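Local coordinates for isocitrate dehydrogenase [NAD] subunit 1, mitochondrial (Saccharomyces cerevisiae, PDB 3BLX), which works in the octameric mitochondrial enzyme that oxidatively decarboxylates isocitrate to 2-oxoglutarate with NAD+ in the citric acid cycle, and also binds mitochondrial mRNA leaders, at residues S112-V116 against H316-A320; V268-G272 against A290-S294; N284-T289 against S334-T339; R310-A314 against K345-M349. All coordinates share one frame; numbering follows the deposited sequence.

Contact 1 (S112-V116 against H316-A320); sequences SLKGV and HETIA
H316 meets the loop with the edge of its imidazole: the methyl CD2 of L113 lies in the ring plane, 3.3 Å from H316 ND1, and the two side chains cross at about a right angle. With CG anti to its own carbonyl carbon (chi1 -71°), the ring extends beyond the helix flank to reach the leucine. I319, next to take part, points at the loop and brings its CD1 to three residues. That methyl touches L113 CB at 3.8 Å, lies 3.6 Å from G115 N and also packs on V116 CG2. Through its other branch, CG2, I319 rests on F338 of helix 335-347, while L113 leans on L256 and V116 on I329. A320 closes the helix. Its CB lies against the last two carbons of the bent K114 chain, 3.7 Å from K114 CE, beyond which the amine leads away. Here the backbones nearly meet, with A320 CA 4.0 Å from the CA of G115, which has no side chain to hold them apart. The arrangement is a type I beta turn, L113 to V116, leaving strand 105-111 and packing on the last turn of helix 306-320 in an isocitrate/isopropylmalate dehydrogenase fold.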
loop_
_atom_site.group_PDB
_atom_site.type_symbol
_atom_site.label_atom_id
_atom_site.label_comp_id
_atom_site.label_asym_id
_atom_site.label_seq_id
_atom_site.Cartn_x
_atom_site.Cartn_y
_atom_site.Cartn_z
ATOM N N SER E 112 -8.472 21.572 -39.057
ATOM C CA SER E 112 -8.518 21.638 -40.529
ATOM C C SER E 112 -7.118 21.785 -41.172
ATOM O O SER E 112 -6.242 22.485 -40.650
ATOM C CB SER E 112 -9.433 22.780 -40.984
ATOM O OG SER E 112 -10.798 22.380 -41.066
ATOM N N LEU E 113 -6.906 21.122 -42.303
ATOM C CA LEU E 113 -5.603 21.163 -42.963
ATOM C C LEU E 113 -5.603 22.037 -44.214
ATOM O O LEU E 113 -6.589 22.056 -44.963
ATOM C CB LEU E 113 -5.152 19.756 -43.313
ATOM C CG LEU E 113 -4.720 18.922 -42.117
ATOM C CD1 LEU E 113 -5.429 17.576 -42.155
ATOM C CD2 LEU E 113 -3.200 18.766 -42.098
ATOM N N LYS E 114 -4.484 22.726 -44.444
ATOM C CA LYS E 114 -4.402 23.772 -45.458
ATOM C C LYS E 114 -4.856 23.335 -46.855
ATOM O O LYS E 114 -5.597 24.066 -47.521
ATOM C CB LYS E 114 -3.001 24.388 -45.529
ATOM C CG LYS E 114 -3.013 25.821 -46.077
ATOM C CD LYS E 114 -2.019 26.011 -47.236
ATOM C CE LYS E 114 -0.605 26.358 -46.772
ATOM N NZ LYS E 114 -0.440 27.822 -46.499
ATOM N N GLY E 115 -4.439 22.159 -47.316
ATOM C CA GLY E 115 -4.840 21.762 -48.657
ATOM C C GLY E 115 -5.928 20.700 -48.804
ATOM O O GLY E 115 -5.874 19.881 -49.734
ATOM N N VAL E 116 -6.908 20.692 -47.900
ATOM C CA VAL E 116 -7.971 19.691 -47.963
ATOM C C VAL E 116 -9.345 20.334 -48.169
ATOM O O VAL E 116 -9.786 21.151 -47.358
ATOM C CB VAL E 116 -7.992 18.783 -46.719
ATOM C CG1 VAL E 116 -9.145 17.810 -46.787
ATOM C CG2 VAL E 116 -6.740 18.005 -46.652
ATOM N N HIS E 316 2.315 19.106 -43.126
ATOM C CA HIS E 316 1.368 20.159 -43.464
ATOM C C HIS E 316 1.676 20.760 -44.833
ATOM O O HIS E 316 0.770 21.081 -45.603
ATOM C CB HIS E 316 1.378 21.251 -42.404
ATOM C CG HIS E 316 0.758 20.832 -41.111
ATOM N ND1 HIS E 316 -0.498 20.272 -41.037
ATOM C CD2 HIS E 316 1.219 20.887 -39.839
ATOM C CE1 HIS E 316 -0.785 20.002 -39.779
ATOM N NE2 HIS E 316 0.242 20.364 -39.030
ATOM N N GLU E 317 2.970 20.895 -45.115
ATOM C CA GLU E 317 3.465 21.443 -46.369
ATOM C C GLU E 317 3.175 20.460 -47.488
ATOM O O GLU E 317 2.648 20.840 -48.534
ATOM C CB GLU E 317 4.972 21.679 -46.265
ATOM C CG GLU E 317 5.565 22.668 -47.258
ATOM C CD GLU E 317 7.005 23.029 -46.914
ATOM O OE1 GLU E 317 7.245 23.543 -45.793
ATOM O OE2 GLU E 317 7.896 22.796 -47.761
ATOM N N THR E 318 3.508 19.193 -47.263
ATOM C CA THR E 318 3.243 18.168 -48.261
ATOM C C THR E 318 1.761 18.069 -48.652
ATOM O O THR E 318 1.440 17.902 -49.824
ATOM C CB THR E 318 3.731 16.805 -47.815
ATOM O OG1 THR E 318 5.150 16.844 -47.633
ATOM C CG2 THR E 318 3.377 15.742 -48.851
ATOM N N ILE E 319 0.854 18.168 -47.689
ATOM C CA ILE E 319 -0.558 18.042 -48.027
ATOM C C ILE E 319 -1.115 19.370 -48.581
ATOM O O ILE E 319 -2.092 19.379 -49.342
ATOM C CB ILE E 319 -1.478 17.413 -46.872
ATOM C CG1 ILE E 319 -2.226 18.482 -46.100
ATOM C CG2 ILE E 319 -0.741 16.454 -45.948
ATOM C CD1 ILE E 319 -3.606 18.719 -46.666
ATOM N N ALA E 320 -0.485 20.486 -48.229
ATOM C CA ALA E 320 -0.891 21.789 -48.776
ATOM C C ALA E 320 -0.724 21.893 -50.306
ATOM O O ALA E 320 -1.582 22.449 -50.998
ATOM C CB ALA E 320 -0.149 22.903 -48.088
#

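Contact 2 (V268-G272 against A290-S294); sequences VFEPG and AMILS
P271 sits against helix 289-302 at the point where strand 267-269 runs out into a loop, the packing of a strand's C-terminal end and the loop after it on a helix, within the isocitrate/isopropylmalate dehydrogenase fold. The proline ring makes two apolar contacts. Its CB approaches A290 CB at 3.8 Å, and its CD meets the methyl of M291, 3.4 Å from M291 CE. The methionine gets there by curling: CG stands anti to the backbone N (chi1 -168°), and further bends at chi2 and chi3 bring the sulfur and methyl round to lie obliquely across the proline ring. S294, pointing into the contact, lays its hydroxyl against the E270-P271 peptide, OG lying 3.4 Å from E270 O. F269 adds a looser touch, its CD1 3.8 Å from the carbonyl oxygen S294 O, before the ring leads off towards A260.

Around this first shell, the backbone of F269 is hydrogen-bonded to strand 75-80, and E270 to G259, which probably helps set the level at which the strand end faces the helix. M291 is backed by I32 and V36 of helix 27-42. E270 turns its side chain away from the helix, forms a salt bridge with R274, and lies about 7 Å, side chain to side chain, from R129, a substrate-binding arginine by similarity.

The serine is held twice: G259 N donates to its hydroxyl, and S294 OG donates to A290 O at 2.9 Å. S294 N bonds to the same A290 O, and the two donors approach that oxygen from opposite faces of the carbonyl plane.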
loop_
_atom_site.group_PDB
_atom_site.type_symbol
_atom_site.label_atom_id
_atom_site.label_comp_id
_atom_site.label_asym_id
_atom_site.label_seq_id
_atom_site.Cartn_x
_atom_site.Cartn_y
_atom_site.Cartn_z
ATOM N N VAL E 268 -0.437 6.717 -24.340
ATOM C CA VAL E 268 -0.418 5.908 -25.544
ATOM C C VAL E 268 -0.964 6.753 -26.683
ATOM O O VAL E 268 -2.075 7.276 -26.598
ATOM C CB VAL E 268 -1.302 4.653 -25.380
ATOM C CG1 VAL E 268 -1.528 3.983 -26.722
ATOM C CG2 VAL E 268 -0.703 3.681 -24.374
ATOM N N PHE E 269 -0.180 6.894 -27.743
ATOM C CA PHE E 269 -0.558 7.763 -28.856
ATOM C C PHE E 269 -1.077 6.967 -30.031
ATOM O O PHE E 269 -0.566 5.894 -30.319
ATOM C CB PHE E 269 0.614 8.662 -29.245
ATOM C CG PHE E 269 1.021 9.586 -28.142
ATOM C CD1 PHE E 269 0.515 10.870 -28.073
ATOM C CD2 PHE E 269 1.822 9.131 -27.117
ATOM C CE1 PHE E 269 0.859 11.700 -27.039
ATOM C CE2 PHE E 269 2.174 9.953 -26.072
ATOM C CZ PHE E 269 1.690 11.253 -26.040
ATOM N N GLU E 270 -2.117 7.488 -30.685
ATOM C CA GLU E 270 -2.870 6.720 -31.680
ATOM C C GLU E 270 -3.892 7.610 -32.328
ATOM O O GLU E 270 -4.406 8.520 -31.694
ATOM C CB GLU E 270 -3.598 5.539 -31.031
ATOM C CG GLU E 270 -4.961 5.896 -30.456
ATOM C CD GLU E 270 -5.868 4.677 -30.192
ATOM O OE1 GLU E 270 -5.659 3.613 -30.819
ATOM O OE2 GLU E 270 -6.800 4.784 -29.358
ATOM N N PRO E 271 -4.196 7.351 -33.599
ATOM C CA PRO E 271 -5.175 8.142 -34.356
ATOM C C PRO E 271 -6.518 8.287 -33.614
ATOM O O PRO E 271 -7.099 7.308 -33.122
ATOM C CB PRO E 271 -5.355 7.335 -35.638
ATOM C CG PRO E 271 -4.098 6.568 -35.789
ATOM C CD PRO E 271 -3.661 6.229 -34.385
ATOM N N GLY E 272 -7.004 9.522 -33.562
ATOM C CA GLY E 272 -8.095 9.874 -32.704
ATOM C C GLY E 272 -9.461 9.354 -33.101
ATOM O O GLY E 272 -10.407 9.448 -32.307
ATOM N N ALA E 290 -2.687 10.754 -39.705
ATOM C CA ALA E 290 -3.181 10.665 -38.340
ATOM C C ALA E 290 -2.148 10.007 -37.463
ATOM O O ALA E 290 -1.860 10.487 -36.390
ATOM C CB ALA E 290 -4.513 9.905 -38.278
ATOM N N MET E 291 -1.590 8.904 -37.927
ATOM C CA MET E 291 -0.499 8.238 -37.218
ATOM C C MET E 291 0.739 9.146 -37.057
ATOM O O MET E 291 1.298 9.237 -35.984
ATOM C CB MET E 291 -0.117 6.932 -37.913
ATOM C CG MET E 291 0.774 6.082 -37.110
ATOM S SD MET E 291 0.016 5.661 -35.550
ATOM C CE MET E 291 -1.247 4.524 -36.078
ATOM N N ILE E 292 1.140 9.836 -38.116
ATOM C CA ILE E 292 2.288 10.703 -38.040
ATOM C C ILE E 292 2.073 11.863 -37.057
ATOM O O ILE E 292 2.941 12.162 -36.231
ATOM C CB ILE E 292 2.654 11.262 -39.432
ATOM C CG1 ILE E 292 2.865 10.115 -40.433
ATOM C CG2 ILE E 292 3.914 12.136 -39.341
ATOM C CD1 ILE E 292 3.089 10.560 -41.888
ATOM N N LEU E 293 0.927 12.528 -37.166
ATOM C CA LEU E 293 0.601 13.624 -36.276
ATOM C C LEU E 293 0.484 13.162 -34.815
ATOM O O LEU E 293 0.872 13.872 -33.888
ATOM C CB LEU E 293 -0.688 14.309 -36.729
ATOM C CG LEU E 293 -0.529 15.051 -38.052
ATOM C CD1 LEU E 293 -1.787 15.812 -38.416
ATOM C CD2 LEU E 293 0.656 15.988 -37.965
ATOM N N SER E 294 -0.060 11.974 -34.610
ATOM C CA SER E 294 -0.126 11.418 -33.278
ATOM C C SER E 294 1.297 11.193 -32.814
ATOM O O SER E 294 1.617 11.410 -31.660
ATOM C CB SER E 294 -0.891 10.091 -33.290
ATOM O OG SER E 294 -2.260 10.322 -33.556
#

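Contact 3 (N284-T289 against S334-T339); sequences NVANPT and STTDFT
P288 and F338 form the densely packed half of this contact. The proline CD lies 3.5 Å from F338 CD2, with CG close behind, and the hydroxyl of T289 comes within 3.5 Å of F338 CE2 as its side chain crosses the phenylalanine at about a right angle. F338 reaches this ground because its CG is anti to the backbone N (chi1 -177°), which swings the ring off the helix towards the loop. T335 completes the buried part with its CG2 methyl set against the A286 carbonyl, and helix 27-42 borders this side through E31 and S35. N287 OD1 organises the loop in an Asx turn: it accepts from both T289 N and T289 OG1, the latter at 2.8 Å, and both donors come from the same face of the amide.

Towards N284 and the exposed T336 the contact becomes polar and more open. T335 N donates to N284 O over 3.0 Å at 156°, although the donor stands well above the carbonyl plane. S334 OG makes a weak bond to N284 OD1 at 2.9 Å. The same hydroxyl accepts from D337 N at 3.1 Å, while S334 N gives a weak return bond to D337 OD2. That exchange is a capping box, so the arrangement is a helix N-terminus, that of helix 335-347, docked on the loop leading into helix 289-302.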
loop_
_atom_site.group_PDB
_atom_site.type_symbol
_atom_site.label_atom_id
_atom_site.label_comp_id
_atom_site.label_asym_id
_atom_site.label_seq_id
_atom_site.Cartn_x
_atom_site.Cartn_y
_atom_site.Cartn_z
ATOM N N ASN E 284 -1.088 -0.416 -49.774
ATOM C CA ASN E 284 -0.350 0.837 -49.833
ATOM C C ASN E 284 -1.134 2.066 -50.260
ATOM O O ASN E 284 -0.607 2.896 -50.996
ATOM C CB ASN E 284 0.865 0.680 -50.736
ATOM C CG ASN E 284 1.985 1.629 -50.364
ATOM O OD1 ASN E 284 2.660 2.200 -51.230
ATOM N ND2 ASN E 284 2.192 1.803 -49.056
ATOM N N VAL E 285 -2.373 2.206 -49.790
ATOM C CA VAL E 285 -3.186 3.354 -50.190
ATOM C C VAL E 285 -3.626 4.250 -49.031
ATOM O O VAL E 285 -4.107 5.371 -49.256
ATOM C CB VAL E 285 -4.444 2.918 -50.996
ATOM C CG1 VAL E 285 -4.046 2.256 -52.282
ATOM C CG2 VAL E 285 -5.306 1.985 -50.185
ATOM N N ALA E 286 -3.479 3.743 -47.804
ATOM C CA ALA E 286 -4.005 4.394 -46.593
ATOM C C ALA E 286 -3.300 5.718 -46.229
ATOM O O ALA E 286 -2.119 5.873 -46.484
ATOM C CB ALA E 286 -3.944 3.433 -45.442
ATOM N N ASN E 287 -4.031 6.673 -45.662
ATOM C CA ASN E 287 -3.429 7.932 -45.243
ATOM C C ASN E 287 -2.725 7.787 -43.903
ATOM O O ASN E 287 -3.369 7.436 -42.914
ATOM C CB ASN E 287 -4.496 9.025 -45.145
ATOM C CG ASN E 287 -3.896 10.418 -45.154
ATOM O OD1 ASN E 287 -2.671 10.577 -45.088
ATOM N ND2 ASN E 287 -4.753 11.439 -45.236
ATOM N N PRO E 288 -1.396 8.057 -43.853
ATOM C CA PRO E 288 -0.601 7.898 -42.628
ATOM C C PRO E 288 -0.607 9.150 -41.767
ATOM O O PRO E 288 -0.033 9.109 -40.694
ATOM C CB PRO E 288 0.819 7.668 -43.143
ATOM C CG PRO E 288 0.776 7.958 -44.602
ATOM C CD PRO E 288 -0.554 8.543 -44.951
ATOM N N THR E 289 -1.235 10.230 -42.232
ATOM C CA THR E 289 -1.235 11.518 -41.533
ATOM C C THR E 289 -1.605 11.458 -40.031
ATOM O O THR E 289 -0.919 12.041 -39.196
ATOM C CB THR E 289 -2.151 12.545 -42.269
ATOM O OG1 THR E 289 -1.671 12.730 -43.594
ATOM C CG2 THR E 289 -2.156 13.869 -41.583
ATOM N N SER E 334 0.477 6.624 -53.384
ATOM C CA SER E 334 0.467 5.590 -52.348
ATOM C C SER E 334 0.991 6.134 -51.017
ATOM O O SER E 334 1.569 7.225 -50.970
ATOM C CB SER E 334 1.357 4.423 -52.777
ATOM O OG SER E 334 2.729 4.755 -52.635
ATOM N N THR E 335 0.818 5.368 -49.942
ATOM C CA THR E 335 1.232 5.859 -48.634
ATOM C C THR E 335 2.745 6.035 -48.653
ATOM O O THR E 335 3.258 6.996 -48.116
ATOM C CB THR E 335 0.716 4.992 -47.414
ATOM O OG1 THR E 335 1.802 4.339 -46.759
ATOM C CG2 THR E 335 -0.293 3.950 -47.829
ATOM N N THR E 336 3.435 5.118 -49.317
ATOM C CA THR E 336 4.878 5.191 -49.523
ATOM C C THR E 336 5.338 6.465 -50.250
ATOM O O THR E 336 6.316 7.098 -49.847
ATOM C CB THR E 336 5.362 3.957 -50.295
ATOM O OG1 THR E 336 5.709 2.941 -49.358
ATOM C CG2 THR E 336 6.585 4.264 -51.145
ATOM N N ASP E 337 4.633 6.843 -51.315
ATOM C CA ASP E 337 4.961 8.063 -52.042
ATOM C C ASP E 337 4.856 9.253 -51.104
ATOM O O ASP E 337 5.723 10.124 -51.068
ATOM C CB ASP E 337 4.024 8.268 -53.244
ATOM C CG ASP E 337 4.234 7.227 -54.352
ATOM O OD1 ASP E 337 5.340 6.620 -54.419
ATOM O OD2 ASP E 337 3.285 7.016 -55.154
ATOM N N PHE E 338 3.777 9.281 -50.344
ATOM C CA PHE E 338 3.487 10.378 -49.441
ATOM C C PHE E 338 4.575 10.475 -48.380
ATOM O O PHE E 338 5.062 11.559 -48.076
ATOM C CB PHE E 338 2.103 10.159 -48.817
ATOM C CG PHE E 338 1.655 11.258 -47.922
ATOM C CD1 PHE E 338 1.492 12.534 -48.408
ATOM C CD2 PHE E 338 1.375 11.009 -46.591
ATOM C CE1 PHE E 338 1.065 13.556 -47.582
ATOM C CE2 PHE E 338 0.951 12.028 -45.758
ATOM C CZ PHE E 338 0.797 13.302 -46.254
ATOM N N THR E 339 4.959 9.331 -47.827
ATOM C CA THR E 339 6.006 9.274 -46.822
ATOM C C THR E 339 7.314 9.817 -47.377
ATOM O O THR E 339 7.950 10.680 -46.749
ATOM C CB THR E 339 6.253 7.840 -46.322
ATOM O OG1 THR E 339 5.048 7.308 -45.762
ATOM C CG2 THR E 339 7.339 7.829 -45.265
#

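Contact 4 (R310-A314 against K345-M349); sequences RISKA and KLSTM
L346 O draws two weak donors: R310 NH2 at 3.2 Å, with a bent N-H...O angle of 132°, and M349 N at 3.1 Å. The oxygen belongs to the C-terminal helix 335-347, which here packs against helix 306-320 in a helix-helix contact at the very end of the chain. R310 spans the gap between them. Its chain bends at chi3 (48°), and the guanidinium lies with M349 SD and L346 CD1 over one face. At its edge, in plane, is the terminal carboxylate, where R310 NH1 and M349 OXT form a long salt bridge of 3.9 Å. A firmer partner for the arginine is E43, which forms a salt bridge with NH2, so the weak bond to L346 O and the long bridge to the chain end probably only supplement a charge that E43 already pairs.

Beneath these polar groups the helices meet through A314, whose CB lies 3.4 Å from L346 CD1. L346 also touches I39 of helix 27-42, which extends this apolar seam into a third helix. K345 starts towards A314 but carries its amine off to a salt bridge with E321. The outer margin belongs to M349: it runs past R310 in the opposite direction, then bends at chi2 and chi3 to reach K313. That lysine is fully extended beyond CG, and the two chains meet where M349 CE lies 3.5 Å from K313 CD.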
loop_
_atom_site.group_PDB
_atom_site.type_symbol
_atom_site.label_atom_id
_atom_site.label_comp_id
_atom_site.label_asym_id
_atom_site.label_seq_id
_atom_site.Cartn_x
_atom_site.Cartn_y
_atom_site.Cartn_z
ATOM N N ARG E 310 9.387 20.086 -36.825
ATOM C CA ARG E 310 9.863 19.823 -38.169
ATOM C C ARG E 310 8.962 18.832 -38.901
ATOM O O ARG E 310 8.501 19.107 -40.010
ATOM C CB ARG E 310 11.306 19.318 -38.130
ATOM C CG ARG E 310 12.320 20.383 -37.736
ATOM C CD ARG E 310 13.670 19.765 -37.440
ATOM N NE ARG E 310 14.097 18.835 -38.482
ATOM C CZ ARG E 310 14.639 19.215 -39.631
ATOM N NH1 ARG E 310 14.803 20.508 -39.878
ATOM N NH2 ARG E 310 15.011 18.308 -40.527
ATOM N N ILE E 311 8.708 17.690 -38.267
ATOM C CA ILE E 311 7.875 16.654 -38.859
ATOM C C ILE E 311 6.483 17.172 -39.140
ATOM O O ILE E 311 5.876 16.839 -40.155
ATOM C CB ILE E 311 7.762 15.444 -37.966
ATOM C CG1 ILE E 311 9.112 14.732 -37.910
ATOM C CG2 ILE E 311 6.665 14.533 -38.485
ATOM C CD1 ILE E 311 9.140 13.582 -36.939
ATOM N N SER E 312 5.988 18.013 -38.245
ATOM C CA SER E 312 4.669 18.588 -38.420
ATOM C C SER E 312 4.608 19.558 -39.607
ATOM O O SER E 312 3.634 19.578 -40.356
ATOM C CB SER E 312 4.221 19.287 -37.136
ATOM O OG SER E 312 2.854 19.685 -37.214
ATOM N N LYS E 313 5.643 20.377 -39.765
ATOM C CA LYS E 313 5.699 21.327 -40.874
ATOM C C LYS E 313 5.808 20.573 -42.205
ATOM O O LYS E 313 5.099 20.858 -43.164
ATOM C CB LYS E 313 6.873 22.286 -40.698
ATOM C CG LYS E 313 6.856 23.477 -41.637
ATOM C CD LYS E 313 8.051 24.390 -41.392
ATOM C CE LYS E 313 7.966 25.642 -42.247
ATOM N NZ LYS E 313 9.078 26.586 -41.940
ATOM N N ALA E 314 6.683 19.585 -42.246
ATOM C CA ALA E 314 6.781 18.714 -43.406
ATOM C C ALA E 314 5.435 18.131 -43.882
ATOM O O ALA E 314 5.136 18.181 -45.068
ATOM C CB ALA E 314 7.819 17.591 -43.155
ATOM N N LYS E 345 11.181 16.698 -47.976
ATOM C CA LYS E 345 11.144 18.091 -47.510
ATOM C C LYS E 345 11.917 18.232 -46.220
ATOM O O LYS E 345 12.287 19.336 -45.834
ATOM C CB LYS E 345 9.710 18.593 -47.284
ATOM C CG LYS E 345 8.725 17.981 -48.235
ATOM C CD LYS E 345 7.552 18.902 -48.484
ATOM C CE LYS E 345 7.919 19.973 -49.497
ATOM N NZ LYS E 345 6.723 20.713 -49.940
ATOM N N LEU E 346 12.137 17.103 -45.551
ATOM C CA LEU E 346 12.830 17.072 -44.274
ATOM C C LEU E 346 14.340 17.245 -44.427
ATOM O O LEU E 346 14.944 18.006 -43.674
ATOM C CB LEU E 346 12.509 15.772 -43.536
ATOM C CG LEU E 346 11.684 15.848 -42.241
ATOM C CD1 LEU E 346 11.038 17.195 -42.028
ATOM C CD2 LEU E 346 10.657 14.738 -42.210
ATOM N N SER E 347 14.940 16.542 -45.392
ATOM C CA SER E 347 16.379 16.671 -45.647
ATOM C C SER E 347 16.770 18.083 -46.097
ATOM O O SER E 347 17.810 18.606 -45.692
ATOM C CB SER E 347 16.836 15.650 -46.676
ATOM O OG SER E 347 16.033 15.749 -47.836
ATOM N N THR E 348 15.932 18.705 -46.919
ATOM C CA THR E 348 16.182 20.069 -47.374
ATOM C C THR E 348 15.735 21.102 -46.338
ATOM O O THR E 348 15.935 22.305 -46.539
ATOM C CB THR E 348 15.474 20.388 -48.724
ATOM O OG1 THR E 348 14.210 21.029 -48.489
ATOM C CG2 THR E 348 15.268 19.114 -49.557
ATOM N N MET E 349 15.114 20.641 -45.248
ATOM C CA MET E 349 14.547 21.558 -44.240
ATOM C C MET E 349 15.591 22.304 -43.430
ATOM O O MET E 349 15.332 23.466 -43.078
ATOM C CB MET E 349 13.594 20.856 -43.266
ATOM C CG MET E 349 12.134 21.227 -43.465
ATOM S SD MET E 349 11.279 21.538 -41.912
ATOM C CE MET E 349 11.372 23.335 -41.798
ATOM O OXT MET E 349 16.660 21.752 -43.108
#

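From the N terminus, the turn at 112-116 opens the longest loop, which contact 1 closes some 200 residues later at the end of helix 306-320. Contact 2 is nested inside it, joining the end of strand 267-269 to helix 289-302. Contact 3 opens at 284-289, before contact 2 has closed, and closes only at 334-339, so it crosses both contacts 1 and 2. Contact 4 starts after contact 2 is complete and crosses contacts 1 and 3 on its way to the C terminus. I292 and I311 join contacts 2 and 4, and T318 touches F338 between contacts 1 and 3. Together they tie helices 289-302, 306-320 and 335-347 to the strand and loops beside them.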